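Local coordinates for protein CELL division inhibitor (Pyrococcus furiosus, PDB 1G3Q) that binds ADP and magnesium as a MinD-type P-loop protein and probably hydrolyses ATP in the control of cell division, at residues T18-R32 and K224-L236. Residues are numbered along the deposited sequence; the frame is centred on the assembly and turned at random.
Sequences TVTANLSVALGDRGR and KAFVKLAEEIEKL. With ADP (adenosine-5'-diphosphate), chain C.
Glu234 OE1 is gripped twice by one guanidinium, taking Arg30 NE and, at 2.6 Å, Arg30 NH2, which meets it nearly along its C-O axis. The other oxygen, Glu234 OE2, receives Arg32 NE at 2.6 Å on its syn side but tilted out of the carboxylate plane, so one carboxylate ties two arginines into a salt-bridge network. Both guanidinium planes stand steeply to it, 78° away for Arg30, whose chain bends at chi3 and lays one guanidinium face over Glu231 CA. With an alanine at Glu234, both arginine charges would probably lose this shared mate, and Leu27 CD2 the CG it packs against. Inward, the helices 18-29 and 224-235 cross at -69°, with a closest axis approach of 8.7 Å. Small residues meet there, Ala26 CB on Ala230 CB at 3.6 Å, while Leu23, with CG anti to its N (chi1 -178°), sends CD1 over Ala230 CA and against Ile233 CG1. Farther along, Asn22 CB sits 3.5 Å from the centroid of the Phe226 ring, a CH-pi contact over its face, and Val19 CG2 lies at the ring edge. Thr18 CG2 approaches Phe226 CZ, while Thr18 N and OG1 both bond ADP O2A, OG1 at 2.8 Å. The C-terminal helix 221-235 thus packs across the helix that follows the P-loop (Walker A) of this layered alpha-beta-alpha nucleotide-binding fold.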
# COMPACT_ATOMS: atom_id res chain seq x y z
N THR A 18 -3.54 -1.19 -5.10
CA THR A 18 -3.82 -2.59 -5.42
C THR A 18 -2.98 -3.52 -4.54
O THR A 18 -3.49 -4.52 -4.02
CB THR A 18 -3.53 -2.89 -6.90
OG1 THR A 18 -4.38 -2.09 -7.74
CG2 THR A 18 -3.77 -4.36 -7.21
N VAL A 19 -1.70 -3.21 -4.38
CA VAL A 19 -0.83 -4.03 -3.55
C VAL A 19 -1.27 -3.91 -2.09
O VAL A 19 -1.37 -4.90 -1.39
CB VAL A 19 0.65 -3.60 -3.70
CG1 VAL A 19 1.51 -4.31 -2.66
CG2 VAL A 19 1.14 -3.96 -5.09
N THR A 20 -1.55 -2.68 -1.65
CA THR A 20 -1.99 -2.48 -0.27
C THR A 20 -3.22 -3.32 0.04
O THR A 20 -3.26 -4.05 1.03
CB THR A 20 -2.34 -1.00 0.01
OG1 THR A 20 -1.20 -0.17 -0.24
CG2 THR A 20 -2.77 -0.83 1.47
N ALA A 21 -4.25 -3.20 -0.80
CA ALA A 21 -5.50 -3.93 -0.62
C ALA A 21 -5.34 -5.45 -0.67
O ALA A 21 -5.81 -6.16 0.22
CB ALA A 21 -6.52 -3.47 -1.65
N ASN A 22 -4.69 -5.96 -1.72
CA ASN A 22 -4.51 -7.41 -1.84
C ASN A 22 -3.61 -8.00 -0.75
O ASN A 22 -3.91 -9.07 -0.21
CB ASN A 22 -3.97 -7.78 -3.22
CG ASN A 22 -5.04 -7.73 -4.30
OD1 ASN A 22 -5.29 -6.68 -4.90
ND2 ASN A 22 -5.69 -8.86 -4.53
N LEU A 23 -2.52 -7.31 -0.42
CA LEU A 23 -1.62 -7.80 0.61
C LEU A 23 -2.35 -7.82 1.96
O LEU A 23 -2.19 -8.75 2.75
CB LEU A 23 -0.37 -6.91 0.70
CG LEU A 23 0.70 -7.31 1.73
CD1 LEU A 23 1.14 -8.76 1.48
CD2 LEU A 23 1.89 -6.36 1.61
N SER A 24 -3.16 -6.79 2.21
CA SER A 24 -3.92 -6.72 3.46
C SER A 24 -4.82 -7.94 3.62
O SER A 24 -4.83 -8.59 4.68
CB SER A 24 -4.80 -5.47 3.49
OG SER A 24 -4.03 -4.29 3.62
N VAL A 25 -5.58 -8.25 2.57
CA VAL A 25 -6.50 -9.38 2.61
C VAL A 25 -5.74 -10.71 2.70
O VAL A 25 -6.16 -11.61 3.44
CB VAL A 25 -7.43 -9.39 1.37
CG1 VAL A 25 -8.37 -10.58 1.43
CG2 VAL A 25 -8.24 -8.09 1.32
N ALA A 26 -4.65 -10.83 1.96
CA ALA A 26 -3.85 -12.05 1.99
C ALA A 26 -3.32 -12.29 3.41
O ALA A 26 -3.42 -13.40 3.94
CB ALA A 26 -2.69 -11.95 1.00
N LEU A 27 -2.75 -11.26 4.02
CA LEU A 27 -2.22 -11.38 5.38
C LEU A 27 -3.35 -11.64 6.38
O LEU A 27 -3.19 -12.44 7.31
CB LEU A 27 -1.46 -10.11 5.77
CG LEU A 27 -0.10 -9.88 5.10
CD1 LEU A 27 0.39 -8.47 5.42
CD2 LEU A 27 0.91 -10.93 5.58
N GLY A 28 -4.47 -10.96 6.19
CA GLY A 28 -5.59 -11.16 7.09
C GLY A 28 -6.08 -12.59 7.01
O GLY A 28 -6.49 -13.18 8.01
N ASP A 29 -6.03 -13.16 5.81
CA ASP A 29 -6.47 -14.53 5.60
C ASP A 29 -5.52 -15.53 6.25
O ASP A 29 -5.89 -16.67 6.49
CB ASP A 29 -6.60 -14.81 4.10
CG ASP A 29 -7.39 -16.06 3.80
OD1 ASP A 29 -8.42 -16.30 4.48
OD2 ASP A 29 -7.01 -16.81 2.88
N ARG A 30 -4.30 -15.09 6.54
CA ARG A 30 -3.31 -15.96 7.17
C ARG A 30 -3.42 -15.84 8.69
O ARG A 30 -2.65 -16.44 9.43
CB ARG A 30 -1.90 -15.58 6.71
CG ARG A 30 -1.66 -15.79 5.22
CD ARG A 30 -0.35 -15.19 4.77
NE ARG A 30 0.81 -15.89 5.33
CZ ARG A 30 1.24 -17.07 4.92
NH1 ARG A 30 0.62 -17.70 3.93
NH2 ARG A 30 2.29 -17.63 5.50
N GLY A 31 -4.39 -15.04 9.14
CA GLY A 31 -4.60 -14.87 10.57
C GLY A 31 -3.96 -13.65 11.20
O GLY A 31 -4.04 -13.48 12.42
N ARG A 32 -3.34 -12.78 10.40
CA ARG A 32 -2.71 -11.58 10.94
C ARG A 32 -3.70 -10.42 10.98
O ARG A 32 -4.50 -10.26 10.06
CB ARG A 32 -1.50 -11.19 10.08
CG ARG A 32 -0.57 -12.35 9.73
CD ARG A 32 0.01 -13.01 10.98
NE ARG A 32 0.72 -14.25 10.64
CZ ARG A 32 1.40 -14.98 11.52
NH1 ARG A 32 2.01 -16.09 11.12
NH2 ARG A 32 1.49 -14.60 12.79
N LYS A 224 -2.81 -15.64 -6.81
CA LYS A 224 -1.76 -16.52 -6.33
C LYS A 224 -0.44 -15.79 -6.06
O LYS A 224 0.26 -16.11 -5.10
CB LYS A 224 -1.56 -17.68 -7.31
CG LYS A 224 -2.73 -18.66 -7.30
CD LYS A 224 -2.66 -19.67 -8.44
CE LYS A 224 -3.78 -20.69 -8.32
NZ LYS A 224 -3.89 -21.59 -9.50
N ALA A 225 -0.09 -14.82 -6.90
CA ALA A 225 1.14 -14.07 -6.71
C ALA A 225 1.07 -13.26 -5.41
O ALA A 225 2.06 -13.16 -4.68
CB ALA A 225 1.40 -13.15 -7.90
N PHE A 226 -0.09 -12.68 -5.12
CA PHE A 226 -0.24 -11.91 -3.90
C PHE A 226 -0.18 -12.78 -2.65
O PHE A 226 0.31 -12.34 -1.60
CB PHE A 226 -1.55 -11.10 -3.92
CG PHE A 226 -1.43 -9.78 -4.62
CD1 PHE A 226 -2.19 -9.50 -5.75
CD2 PHE A 226 -0.54 -8.82 -4.15
CE1 PHE A 226 -2.06 -8.27 -6.40
CE2 PHE A 226 -0.40 -7.59 -4.79
CZ PHE A 226 -1.17 -7.32 -5.93
N VAL A 227 -0.67 -14.01 -2.75
CA VAL A 227 -0.62 -14.93 -1.61
C VAL A 227 0.85 -15.22 -1.31
O VAL A 227 1.26 -15.25 -0.15
CB VAL A 227 -1.36 -16.25 -1.91
CG1 VAL A 227 -1.12 -17.25 -0.78
CG2 VAL A 227 -2.86 -15.99 -2.05
N LYS A 228 1.64 -15.42 -2.36
CA LYS A 228 3.07 -15.68 -2.20
C LYS A 228 3.77 -14.46 -1.63
O LYS A 228 4.66 -14.59 -0.78
CB LYS A 228 3.71 -16.06 -3.55
CG LYS A 228 3.26 -17.42 -4.07
CD LYS A 228 4.06 -17.83 -5.30
CE LYS A 228 3.61 -19.21 -5.80
NZ LYS A 228 4.45 -19.69 -6.95
N LEU A 229 3.37 -13.27 -2.07
CA LEU A 229 3.96 -12.04 -1.55
C LEU A 229 3.72 -11.96 -0.04
O LEU A 229 4.62 -11.61 0.72
CB LEU A 229 3.35 -10.80 -2.23
CG LEU A 229 3.85 -9.48 -1.63
CD1 LEU A 229 5.36 -9.34 -1.88
CD2 LEU A 229 3.10 -8.30 -2.23
N ALA A 230 2.49 -12.26 0.38
CA ALA A 230 2.14 -12.22 1.79
C ALA A 230 3.03 -13.17 2.58
O ALA A 230 3.47 -12.85 3.68
CB ALA A 230 0.68 -12.60 1.98
N GLU A 231 3.30 -14.33 2.00
CA GLU A 231 4.15 -15.32 2.63
C GLU A 231 5.55 -14.73 2.81
O GLU A 231 6.14 -14.81 3.89
CB GLU A 231 4.23 -16.58 1.77
CG GLU A 231 4.81 -17.80 2.49
CD GLU A 231 5.06 -18.96 1.55
OE1 GLU A 231 4.22 -19.19 0.65
OE2 GLU A 231 6.09 -19.66 1.72
N GLU A 232 6.07 -14.12 1.75
CA GLU A 232 7.40 -13.51 1.79
C GLU A 232 7.50 -12.39 2.82
O GLU A 232 8.47 -12.30 3.56
CB GLU A 232 7.78 -12.96 0.41
CG GLU A 232 8.10 -14.01 -0.63
CD GLU A 232 9.22 -14.94 -0.19
OE1 GLU A 232 10.23 -14.44 0.35
OE2 GLU A 232 9.09 -16.17 -0.39
N ILE A 233 6.49 -11.52 2.85
CA ILE A 233 6.47 -10.41 3.80
C ILE A 233 6.60 -10.92 5.23
O ILE A 233 7.34 -10.35 6.04
CB ILE A 233 5.16 -9.59 3.68
CG1 ILE A 233 5.10 -8.88 2.32
CG2 ILE A 233 5.05 -8.58 4.81
CD1 ILE A 233 6.25 -7.92 2.08
N GLU A 234 5.90 -12.00 5.54
CA GLU A 234 5.95 -12.58 6.88
C GLU A 234 7.34 -13.11 7.20
O GLU A 234 7.82 -12.97 8.33
CB GLU A 234 4.94 -13.71 7.02
CG GLU A 234 3.49 -13.28 6.89
CD GLU A 234 2.54 -14.35 7.38
OE1 GLU A 234 2.67 -15.51 6.95
OE2 GLU A 234 1.65 -14.03 8.21
N LYS A 235 7.99 -13.71 6.21
CA LYS A 235 9.33 -14.27 6.39
C LYS A 235 10.38 -13.22 6.71
O LYS A 235 11.33 -13.48 7.45
CB LYS A 235 9.76 -15.03 5.13
CG LYS A 235 9.03 -16.34 4.90
CD LYS A 235 9.58 -17.04 3.66
CE LYS A 235 8.95 -18.41 3.47
NZ LYS A 235 9.47 -19.09 2.25
N LEU A 236 10.21 -12.03 6.15
CA LEU A 236 11.16 -10.94 6.37
C LEU A 236 11.01 -10.29 7.74
O LEU A 236 11.69 -9.31 8.04
CB LEU A 236 11.01 -9.88 5.28
CG LEU A 236 11.28 -10.38 3.85
CD1 LEU A 236 11.02 -9.25 2.87
CD2 LEU A 236 12.71 -10.87 3.74
PB ADP C . -1.69 3.47 -7.78
O1B ADP C . -1.95 4.78 -8.34
O2B ADP C . -0.25 3.18 -7.83
O3B ADP C . -2.27 3.18 -6.25
PA ADP C . -3.54 1.45 -8.50
O1A ADP C . -4.79 2.09 -8.29
O2A ADP C . -3.22 0.47 -7.49
O3A ADP C . -2.38 2.41 -8.67
O5' ADP C . -3.65 0.74 -9.82
C5' ADP C . -3.97 1.43 -11.09
C4' ADP C . -4.92 0.64 -11.92
O4' ADP C . -4.26 -0.50 -12.54
C3' ADP C . -6.07 0.05 -11.18
O3' ADP C . -7.29 0.26 -11.89
C2' ADP C . -5.81 -1.42 -11.06
O2' ADP C . -6.95 -2.26 -11.06
C1' ADP C . -4.94 -1.74 -12.21
N9 ADP C . -3.85 -2.70 -11.90
C8 ADP C . -2.82 -2.69 -10.95
N7 ADP C . -2.02 -3.73 -10.96
C5 ADP C . -2.54 -4.50 -11.97
C6 ADP C . -2.15 -5.76 -12.51
N6 ADP C . -1.09 -6.40 -12.00
N1 ADP C . -2.89 -6.29 -13.56
C2 ADP C . -3.97 -5.62 -14.07
N3 ADP C . -4.41 -4.42 -13.62
C4 ADP C . -3.65 -3.90 -12.57